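Local coordinates for protein sulfotransferase (Alicyclobacillus acidocaldarius subsp. acidocaldarius, PDB 3RNL) that probably transfers a sulfo group (sulfonate) to an acceptor substrate, as a P-loop-like sulfotransferase with an alpha-beta-alpha sandwich fold, at residues L116-L130 with L158-V171. Sequence-based numbering, arbitrary orientation.
Sequences LRNPVDRAFSAYMHL and LWYYRAVGLYAAQV
Arg122 and Tyr167 carry the polar part of this contact, a worked example of a helix after a sheet strand holding an irregular segment through buried polar groups. The Arg122 chain bends at chi2 (-148°) and chi3 (72°), laying its guanidinium flat under Val164 CG1, 3.4 Å from CZ. NH2 donates to Tyr161 O (3.1 Å) and a water on Leu158 O, NE to a second water shared by Pro119 O and Tyr161 O, NH1 to Ala17 O. An alanine here would probably cost Tyr161 O its direct donor, Ala17 O its partner and both waters a mate, opening a gap beside Val164.

Tyr167 OH donates to Arg117 O (2.7 Å) on an in-plane lone pair; Leu116 CD2 presses over one ring face, Gly165 O over the other. Leu158 CD2 makes a CH-pi contact over the His129 ring, 3.8 Å from its centroid, and Leu130 lays both methyls on one face of the Trp159 indole, CD2 over its six-membered ring. Tyr161 sets its ring edge against Ala126 CB, its hydroxyl bonding Ser143. Polar bonds to backbone carbonyls thus tie the turn into helix 119-132, and its first turn, to 161-167, whereas later turns rely on apolar and CH-pi packing.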
loop_
_atom_site.group_PDB
_atom_site.type_symbol
_atom_site.label_atom_id
_atom_site.label_comp_id
_atom_site.label_asym_id
_atom_site.label_seq_id
_atom_site.Cartn_x
_atom_site.Cartn_y
_atom_site.Cartn_z
ATOM N N LEU A 116 3.200 -2.510 6.115
ATOM C CA LEU A 116 4.307 -1.563 6.191
ATOM C C LEU A 116 5.623 -2.295 6.250
ATOM O O LEU A 116 5.737 -3.349 6.854
ATOM C CB LEU A 116 4.179 -0.683 7.445
ATOM C CG LEU A 116 2.854 0.063 7.615
ATOM C CD1 LEU A 116 2.828 0.803 8.965
ATOM C CD2 LEU A 116 2.632 1.055 6.471
ATOM N N ARG A 117 6.632 -1.685 5.653
ATOM C CA ARG A 117 7.957 -2.258 5.634
ATOM C C ARG A 117 8.930 -1.181 6.100
ATOM O O ARG A 117 8.653 -0.002 5.924
ATOM C CB ARG A 117 8.264 -2.616 4.192
ATOM C CG ARG A 117 9.599 -3.182 3.971
ATOM C CD ARG A 117 9.723 -3.495 2.528
ATOM N NE ARG A 117 10.922 -4.262 2.262
ATOM C CZ ARG A 117 11.254 -4.676 1.052
ATOM N NH1 ARG A 117 10.470 -4.392 0.014
ATOM N NH2 ARG A 117 12.356 -5.379 0.890
ATOM N N ASN A 118 10.090 -1.569 6.625
ATOM C CA ASN A 118 11.076 -0.567 7.037
ATOM C C ASN A 118 11.213 0.406 5.863
ATOM O O ASN A 118 11.513 -0.002 4.738
ATOM C CB ASN A 118 12.409 -1.279 7.281
ATOM C CG ASN A 118 13.561 -0.336 7.605
ATOM O OD1 ASN A 118 13.496 0.872 7.376
ATOM N ND2 ASN A 118 14.641 -0.908 8.149
ATOM N N PRO A 119 10.973 1.706 6.110
ATOM C CA PRO A 119 10.892 2.644 4.980
ATOM C C PRO A 119 12.229 2.841 4.263
ATOM O O PRO A 119 12.239 3.321 3.131
ATOM C CB PRO A 119 10.450 3.963 5.639
ATOM C CG PRO A 119 10.796 3.803 7.110
ATOM C CD PRO A 119 10.567 2.330 7.382
ATOM N N VAL A 120 13.332 2.494 4.914
ATOM C CA VAL A 120 14.626 2.526 4.237
ATOM C C VAL A 120 14.655 1.455 3.128
ATOM O O VAL A 120 15.038 1.726 1.985
ATOM C CB VAL A 120 15.777 2.286 5.220
ATOM C CG1 VAL A 120 17.117 2.301 4.470
ATOM C CG2 VAL A 120 15.769 3.354 6.310
ATOM N N ASP A 121 14.247 0.234 3.482
ATOM C CA ASP A 121 14.190 -0.870 2.517
ATOM C C ASP A 121 13.133 -0.624 1.457
ATOM O O ASP A 121 13.306 -1.000 0.296
ATOM C CB ASP A 121 13.914 -2.195 3.232
ATOM C CG ASP A 121 15.071 -2.606 4.131
ATOM O OD1 ASP A 121 16.205 -2.702 3.626
ATOM O OD2 ASP A 121 14.858 -2.818 5.336
ATOM N N ARG A 122 12.020 -0.028 1.863
ATOM C CA ARG A 122 10.933 0.271 0.922
ATOM C C ARG A 122 11.424 1.228 -0.163
ATOM O O ARG A 122 11.120 1.056 -1.355
ATOM C CB ARG A 122 9.742 0.915 1.647
ATOM C CG ARG A 122 8.461 0.984 0.786
ATOM C CD ARG A 122 7.618 2.214 1.110
ATOM N NE ARG A 122 8.285 3.412 0.594
ATOM C CZ ARG A 122 8.257 3.781 -0.685
ATOM N NH1 ARG A 122 7.580 3.052 -1.580
ATOM N NH2 ARG A 122 8.914 4.872 -1.075
ATOM N N ALA A 123 12.170 2.251 0.246
ATOM C CA ALA A 123 12.696 3.218 -0.721
ATOM C C ALA A 123 13.586 2.507 -1.735
ATOM O O ALA A 123 13.496 2.743 -2.941
ATOM C CB ALA A 123 13.482 4.328 -0.001
ATOM N N PHE A 124 14.458 1.632 -1.249
ATOM C CA PHE A 124 15.379 0.954 -2.156
ATOM C C PHE A 124 14.616 0.017 -3.092
ATOM O O PHE A 124 14.990 -0.141 -4.261
ATOM C CB PHE A 124 16.447 0.189 -1.375
ATOM C CG PHE A 124 17.636 -0.197 -2.208
ATOM C CD1 PHE A 124 18.405 0.780 -2.827
ATOM C CD2 PHE A 124 17.999 -1.520 -2.347
ATOM C CE1 PHE A 124 19.510 0.430 -3.591
ATOM C CE2 PHE A 124 19.107 -1.878 -3.101
ATOM C CZ PHE A 124 19.854 -0.904 -3.728
ATOM N N SER A 125 13.557 -0.604 -2.579
ATOM C CA SER A 125 12.722 -1.467 -3.406
ATOM C C SER A 125 12.053 -0.693 -4.548
ATOM O O SER A 125 11.961 -1.185 -5.678
ATOM C CB SER A 125 11.656 -2.163 -2.554
ATOM O OG SER A 125 10.887 -3.031 -3.354
ATOM N N ALA A 126 11.571 0.511 -4.252
ATOM C CA ALA A 126 10.968 1.354 -5.285
ATOM C C ALA A 126 12.014 1.713 -6.339
ATOM O O ALA A 126 11.743 1.664 -7.539
ATOM C CB ALA A 126 10.377 2.612 -4.680
ATOM N N TYR A 127 13.213 2.056 -5.877
ATOM C CA TYR A 127 14.319 2.362 -6.779
ATOM C C TYR A 127 14.605 1.179 -7.711
ATOM O O TYR A 127 14.678 1.343 -8.934
ATOM C CB TYR A 127 15.579 2.717 -5.980
ATOM C CG TYR A 127 16.813 2.811 -6.854
ATOM C CD1 TYR A 127 16.980 3.871 -7.732
ATOM C CD2 TYR A 127 17.798 1.839 -6.800
ATOM C CE1 TYR A 127 18.119 3.959 -8.551
ATOM C CE2 TYR A 127 18.930 1.913 -7.610
ATOM C CZ TYR A 127 19.081 2.974 -8.477
ATOM O OH TYR A 127 20.202 3.044 -9.285
HETATM N N MSE A 128 14.769 -0.006 -7.128
HETATM C CA MSE A 128 15.063 -1.203 -7.919
HETATM C C MSE A 128 13.977 -1.473 -8.952
HETATM O O MSE A 128 14.265 -1.909 -10.071
HETATM C CB MSE A 128 15.263 -2.423 -7.015
HETATM C CG MSE A 128 16.522 -2.331 -6.171
HETATM SE SE MSE A 128 16.951 -4.005 -5.251
HETATM C CE MSE A 128 15.666 -3.874 -3.788
ATOM N N HIS A 129 12.733 -1.212 -8.570
ATOM C CA HIS A 129 11.585 -1.385 -9.469
ATOM C C HIS A 129 11.716 -0.441 -10.665
ATOM O O HIS A 129 11.572 -0.864 -11.818
ATOM C CB HIS A 129 10.291 -1.114 -8.694
ATOM C CG HIS A 129 9.038 -1.173 -9.521
ATOM N ND1 HIS A 129 7.844 -1.650 -9.020
ATOM C CD2 HIS A 129 8.776 -0.774 -10.789
ATOM C CE1 HIS A 129 6.910 -1.569 -9.951
ATOM N NE2 HIS A 129 7.447 -1.038 -11.034
ATOM N N LEU A 130 12.005 0.831 -10.386
ATOM C CA LEU A 130 12.171 1.834 -11.440
ATOM C C LEU A 130 13.347 1.511 -12.356
ATOM O O LEU A 130 13.266 1.722 -13.567
ATOM C CB LEU A 130 12.333 3.236 -10.836
ATOM C CG LEU A 130 11.079 3.764 -10.123
ATOM C CD1 LEU A 130 11.438 4.921 -9.167
ATOM C CD2 LEU A 130 10.046 4.190 -11.153
ATOM N N LEU A 158 5.603 6.507 -7.006
ATOM C CA LEU A 158 6.645 5.476 -6.927
ATOM C C LEU A 158 8.017 6.131 -6.792
ATOM O O LEU A 158 8.928 5.578 -6.168
ATOM C CB LEU A 158 6.611 4.551 -8.149
ATOM C CG LEU A 158 7.548 3.328 -8.111
ATOM C CD1 LEU A 158 7.360 2.499 -6.830
ATOM C CD2 LEU A 158 7.328 2.460 -9.346
ATOM N N TRP A 159 8.154 7.320 -7.369
ATOM C CA TRP A 159 9.411 8.048 -7.296
ATOM C C TRP A 159 9.639 8.732 -5.945
ATOM O O TRP A 159 10.744 9.241 -5.704
ATOM C CB TRP A 159 9.485 9.128 -8.381
ATOM C CG TRP A 159 9.361 8.659 -9.800
ATOM C CD1 TRP A 159 8.201 8.522 -10.526
ATOM C CD2 TRP A 159 10.435 8.354 -10.701
ATOM N NE1 TRP A 159 8.492 8.122 -11.813
ATOM C CE2 TRP A 159 9.853 8.008 -11.945
ATOM C CE3 TRP A 159 11.825 8.326 -10.575
ATOM C CZ2 TRP A 159 10.619 7.641 -13.054
ATOM C CZ3 TRP A 159 12.594 7.966 -11.688
ATOM C CH2 TRP A 159 11.986 7.622 -12.905
ATOM N N TYR A 160 8.649 8.768 -5.046
ATOM C CA TYR A 160 8.906 9.620 -3.895
ATOM C C TYR A 160 9.383 8.687 -2.797
ATOM O O TYR A 160 8.609 8.241 -1.939
ATOM C CB TYR A 160 7.576 10.227 -3.401
ATOM C CG TYR A 160 6.744 11.045 -4.386
ATOM C CD1 TYR A 160 7.221 11.404 -5.641
ATOM C CD2 TYR A 160 5.463 11.457 -4.033
ATOM C CE1 TYR A 160 6.420 12.151 -6.525
ATOM C CE2 TYR A 160 4.670 12.190 -4.894
ATOM C CZ TYR A 160 5.144 12.530 -6.135
ATOM O OH TYR A 160 4.316 13.262 -6.971
ATOM N N TYR A 161 10.694 8.603 -2.670
ATOM C CA TYR A 161 11.291 7.582 -1.831
ATOM C C TYR A 161 10.989 7.888 -0.386
ATOM O O TYR A 161 10.595 7.007 0.377
ATOM C CB TYR A 161 12.800 7.571 -2.039
ATOM C CG TYR A 161 13.179 7.159 -3.432
ATOM C CD1 TYR A 161 12.814 5.918 -3.931
ATOM C CD2 TYR A 161 13.919 8.009 -4.249
ATOM C CE1 TYR A 161 13.157 5.536 -5.220
ATOM C CE2 TYR A 161 14.264 7.637 -5.531
ATOM C CZ TYR A 161 13.892 6.402 -6.009
ATOM O OH TYR A 161 14.246 6.037 -7.290
ATOM N N ARG A 162 11.206 9.141 -0.017
ATOM C CA ARG A 162 10.974 9.582 1.358
ATOM C C ARG A 162 9.491 9.808 1.662
ATOM O O ARG A 162 8.987 9.334 2.682
ATOM C CB ARG A 162 11.770 10.869 1.656
ATOM C CG ARG A 162 13.281 10.667 1.820
ATOM C CD ARG A 162 14.006 12.035 1.904
ATOM N NE ARG A 162 15.255 11.955 2.673
ATOM C CZ ARG A 162 16.460 11.787 2.136
ATOM N NH1 ARG A 162 16.590 11.677 0.822
ATOM N NH2 ARG A 162 17.537 11.734 2.911
ATOM N N ALA A 163 8.784 10.524 0.784
ATOM C CA ALA A 163 7.433 10.959 1.137
ATOM C C ALA A 163 6.515 9.765 1.391
ATOM O O ALA A 163 5.695 9.769 2.319
ATOM C CB ALA A 163 6.847 11.861 0.053
ATOM N N VAL A 164 6.651 8.737 0.566
ATOM C CA VAL A 164 5.765 7.577 0.670
ATOM C C VAL A 164 6.066 6.735 1.918
ATOM O O VAL A 164 5.195 6.033 2.438
ATOM C CB VAL A 164 5.818 6.743 -0.642
ATOM C CG1 VAL A 164 5.205 5.364 -0.457
ATOM C CG2 VAL A 164 5.100 7.521 -1.752
ATOM N N GLY A 165 7.292 6.830 2.407
ATOM C CA GLY A 165 7.701 6.093 3.593
ATOM C C GLY A 165 7.414 6.807 4.909
ATOM O O GLY A 165 7.662 6.223 5.977
ATOM N N LEU A 166 6.876 8.030 4.888
ATOM C CA LEU A 166 6.600 8.592 6.204
ATOM C C LEU A 166 5.169 8.182 6.514
ATOM O O LEU A 166 4.212 8.957 6.380
ATOM C CB LEU A 166 6.693 10.120 6.098
ATOM C CG LEU A 166 8.103 10.685 5.852
ATOM C CD1 LEU A 166 8.081 12.141 5.364
ATOM C CD2 LEU A 166 8.902 10.571 7.141
ATOM N N TYR A 167 5.071 7.066 7.222
ATOM C CA TYR A 167 3.795 6.372 7.337
ATOM C C TYR A 167 2.894 6.974 8.393
ATOM O O TYR A 167 1.680 6.799 8.332
ATOM C CB TYR A 167 3.994 4.910 7.725
ATOM C CG TYR A 167 4.833 4.061 6.791
ATOM C CD1 TYR A 167 4.611 4.042 5.413
ATOM C CD2 TYR A 167 5.824 3.242 7.309
ATOM C CE1 TYR A 167 5.389 3.213 4.571
ATOM C CE2 TYR A 167 6.605 2.435 6.491
ATOM C CZ TYR A 167 6.376 2.422 5.124
ATOM O OH TYR A 167 7.153 1.596 4.337
ATOM N N ALA A 168 3.487 7.611 9.399
ATOM C CA ALA A 168 2.724 7.889 10.615
ATOM C C ALA A 168 1.462 8.690 10.309
ATOM O O ALA A 168 0.358 8.319 10.723
ATOM C CB ALA A 168 3.578 8.619 11.648
ATOM N N ALA A 169 1.612 9.796 9.596
ATOM C CA ALA A 169 0.431 10.626 9.326
ATOM C C ALA A 169 -0.570 9.921 8.410
ATOM O O ALA A 169 -1.780 10.157 8.499
ATOM C CB ALA A 169 0.841 11.977 8.720
ATOM N N GLN A 170 -0.062 9.086 7.507
ATOM C CA GLN A 170 -0.922 8.372 6.564
ATOM C C GLN A 170 -1.769 7.353 7.304
ATOM O O GLN A 170 -2.969 7.231 7.065
ATOM C CB GLN A 170 -0.068 7.642 5.516
ATOM C CG GLN A 170 0.865 8.597 4.753
ATOM C CD GLN A 170 1.803 7.845 3.807
ATOM O OE1 GLN A 170 1.385 6.922 3.127
ATOM N NE2 GLN A 170 3.067 8.257 3.754
ATOM N N VAL A 171 -1.129 6.598 8.188
ATOM C CA VAL A 171 -1.857 5.613 8.988
ATOM C C VAL A 171 -2.826 6.309 9.955
ATOM O O VAL A 171 -3.986 5.867 10.126
ATOM C CB VAL A 171 -0.868 4.718 9.749
ATOM C CG1 VAL A 171 -1.605 3.801 10.723
ATOM C CG2 VAL A 171 -0.024 3.896 8.743
HETATM O O HOH W 1 10.232 4.875 2.041
HETATM O O HOH W 2 7.773 5.229 -3.751
#